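Local coordinates for protein ATP phosphoribosyltransferase regulatory subunit (Thermotoga maritima, PDB 1USY) that is probably required for the first step of histidine biosynthesis and may allow histidine to feedback-regulate ATP phosphoribosyltransferase activity, at residues F48-D53 with F78-S83. Residues are numbered along the deposited sequence; the frame is centred on the assembly and turned at random.
Sequences FSIRED and FVYRYS
Arg51 and Tyr80 join the two segments through the backbone, the amide N of Tyr80 giving an almost straight hydrogen bond of 2.9 Å to Arg51 O. The Arg51 side chain then reaches along strand 74-83 to a second carbonyl. From CB the chain runs on with CG anti to the backbone N (chi1 176°); CD lies 3.5 Å from Phe78 O, with Val79 CG2 farther off, and a bend at chi3 turns an edge of the guanidinium to the Phe78 carbonyl. There NH1 donates to Phe78 O over 2.8 Å, the acceptor lying in the guanidinium plane, while a salt bridge to Asp77 gives the same nitrogen a second, charged partner. On Tyr80, Ile50 CD1 sits over one ring face, 3.5 Å from the centroid, in a CH-pi contact; the phenol OH is held by the backbone N of Ala28 of a neighbouring regulatory subunit. Glu52 approaches Tyr80 O through CG and CA. Asp53 next N-caps helix 54-60. The contact thus ties the turn after strand 47-50, part of a small antiparallel sheet, to strand 74-83, an edge strand within this chain of the large mixed sheet, in the histidyl-tRNA synthetase-like fold of the class II family.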
loop_
_atom_site.group_PDB
_atom_site.type_symbol
_atom_site.label_atom_id
_atom_site.label_comp_id
_atom_site.label_asym_id
_atom_site.label_seq_id
_atom_site.Cartn_x
_atom_site.Cartn_y
_atom_site.Cartn_z
ATOM N N PHE C 48 0.157 -9.911 -1.785
ATOM C CA PHE C 48 1.002 -11.082 -1.676
ATOM C C PHE C 48 1.254 -11.560 -0.268
ATOM O O PHE C 48 0.950 -10.882 0.713
ATOM C CB PHE C 48 2.354 -10.876 -2.324
ATOM C CG PHE C 48 2.304 -10.490 -3.759
ATOM C CD1 PHE C 48 2.350 -9.138 -4.124
ATOM C CD2 PHE C 48 2.291 -11.460 -4.751
ATOM C CE1 PHE C 48 2.351 -8.765 -5.446
ATOM C CE2 PHE C 48 2.276 -11.085 -6.108
ATOM C CZ PHE C 48 2.308 -9.733 -6.446
ATOM N N SER C 49 1.863 -12.742 -0.232
ATOM C CA SER C 49 2.235 -13.459 0.937
ATOM C C SER C 49 3.687 -13.739 0.705
ATOM O O SER C 49 4.069 -14.047 -0.417
ATOM C CB SER C 49 1.514 -14.797 0.919
ATOM O OG SER C 49 0.318 -14.727 1.661
ATOM N N ILE C 50 4.502 -13.682 1.752
ATOM C CA ILE C 50 5.920 -14.001 1.613
ATOM C C ILE C 50 6.283 -15.304 2.297
ATOM O O ILE C 50 5.773 -15.613 3.362
ATOM C CB ILE C 50 6.799 -12.832 2.114
ATOM C CG1 ILE C 50 8.248 -13.093 1.750
ATOM C CG2 ILE C 50 6.686 -12.644 3.608
ATOM C CD1 ILE C 50 9.047 -11.854 1.452
ATOM N N ARG C 51 7.171 -16.070 1.688
ATOM C CA ARG C 51 7.561 -17.361 2.231
ATOM C C ARG C 51 8.023 -17.291 3.709
ATOM O O ARG C 51 9.027 -16.636 4.053
ATOM C CB ARG C 51 8.622 -17.994 1.349
ATOM C CG ARG C 51 9.161 -19.300 1.894
ATOM C CD ARG C 51 10.505 -19.654 1.306
ATOM N NE ARG C 51 10.426 -19.664 -0.149
ATOM C CZ ARG C 51 11.317 -19.099 -0.938
ATOM N NH1 ARG C 51 12.373 -18.470 -0.428
ATOM N NH2 ARG C 51 11.154 -19.168 -2.249
ATOM N N GLU C 52 7.260 -17.946 4.580
ATOM C CA GLU C 52 7.512 -17.869 6.003
ATOM C C GLU C 52 7.808 -19.234 6.602
ATOM O O GLU C 52 8.324 -19.342 7.728
ATOM C CB GLU C 52 6.330 -17.190 6.681
ATOM C CG GLU C 52 6.452 -15.677 6.607
ATOM C CD GLU C 52 5.251 -14.939 7.147
ATOM O OE1 GLU C 52 4.337 -14.610 6.349
ATOM O OE2 GLU C 52 5.233 -14.670 8.374
ATOM N N ASP C 53 7.513 -20.269 5.844
ATOM C CA ASP C 53 7.619 -21.649 6.269
ATOM C C ASP C 53 7.705 -22.501 5.013
ATOM O O ASP C 53 6.787 -22.481 4.188
ATOM C CB ASP C 53 6.362 -22.029 7.068
ATOM C CG ASP C 53 6.299 -23.511 7.416
ATOM O OD1 ASP C 53 6.113 -24.354 6.514
ATOM O OD2 ASP C 53 6.392 -23.936 8.583
ATOM N N PHE C 78 15.985 -18.036 1.315
ATOM C CA PHE C 78 15.564 -17.166 2.386
ATOM C C PHE C 78 14.172 -17.537 2.867
ATOM O O PHE C 78 13.272 -17.723 2.084
ATOM C CB PHE C 78 15.695 -15.674 1.956
ATOM C CG PHE C 78 17.130 -15.220 1.837
ATOM C CD1 PHE C 78 17.711 -15.043 0.608
ATOM C CD2 PHE C 78 17.931 -15.068 2.975
ATOM C CE1 PHE C 78 19.049 -14.666 0.494
ATOM C CE2 PHE C 78 19.277 -14.692 2.877
ATOM C CZ PHE C 78 19.838 -14.478 1.650
ATOM N N VAL C 79 14.011 -17.666 4.171
ATOM C CA VAL C 79 12.690 -17.694 4.780
ATOM C C VAL C 79 12.563 -16.350 5.534
ATOM O O VAL C 79 13.550 -15.889 6.137
ATOM C CB VAL C 79 12.572 -18.878 5.711
ATOM C CG1 VAL C 79 11.376 -18.729 6.593
ATOM C CG2 VAL C 79 12.541 -20.219 4.903
ATOM N N TYR C 80 11.399 -15.692 5.430
ATOM C CA TYR C 80 11.194 -14.335 5.969
ATOM C C TYR C 80 10.279 -14.423 7.202
ATOM O O TYR C 80 9.474 -15.369 7.338
ATOM C CB TYR C 80 10.618 -13.351 4.900
ATOM C CG TYR C 80 11.393 -13.310 3.574
ATOM C CD1 TYR C 80 11.523 -14.452 2.775
ATOM C CD2 TYR C 80 12.005 -12.148 3.131
ATOM C CE1 TYR C 80 12.254 -14.433 1.590
ATOM C CE2 TYR C 80 12.720 -12.112 1.919
ATOM C CZ TYR C 80 12.862 -13.258 1.161
ATOM O OH TYR C 80 13.584 -13.243 -0.038
ATOM N N ARG C 81 10.442 -13.454 8.108
ATOM C CA ARG C 81 9.681 -13.376 9.342
ATOM C C ARG C 81 9.801 -11.948 9.803
ATOM O O ARG C 81 10.646 -11.212 9.287
ATOM C CB ARG C 81 10.202 -14.364 10.416
ATOM C CG ARG C 81 11.064 -13.739 11.523
ATOM C CD ARG C 81 11.804 -14.741 12.425
ATOM N NE ARG C 81 13.063 -14.197 12.972
ATOM C CZ ARG C 81 14.281 -14.391 12.435
ATOM N NH1 ARG C 81 14.439 -15.086 11.314
ATOM N NH2 ARG C 81 15.353 -13.875 13.007
ATOM N N TYR C 82 8.944 -11.552 10.752
ATOM C CA TYR C 82 8.991 -10.216 11.338
ATOM C C TYR C 82 9.667 -10.218 12.722
ATOM O O TYR C 82 9.296 -10.995 13.594
ATOM C CB TYR C 82 7.579 -9.622 11.421
ATOM C CG TYR C 82 7.124 -8.994 10.119
ATOM C CD1 TYR C 82 6.311 -9.685 9.244
ATOM C CD2 TYR C 82 7.536 -7.710 9.757
ATOM C CE1 TYR C 82 5.919 -9.109 8.034
ATOM C CE2 TYR C 82 7.175 -7.147 8.571
ATOM C CZ TYR C 82 6.363 -7.842 7.707
ATOM O OH TYR C 82 5.961 -7.254 6.527
ATOM N N SER C 83 10.677 -9.369 12.909
ATOM C CA SER C 83 11.202 -9.092 14.247
ATOM C C SER C 83 10.744 -7.687 14.664
ATOM O O SER C 83 11.224 -6.647 14.152
ATOM C CB SER C 83 12.727 -9.254 14.291
ATOM O OG SER C 83 13.235 -8.901 15.561
HETATM O O HOH W 1 8.925 -17.310 8.950
#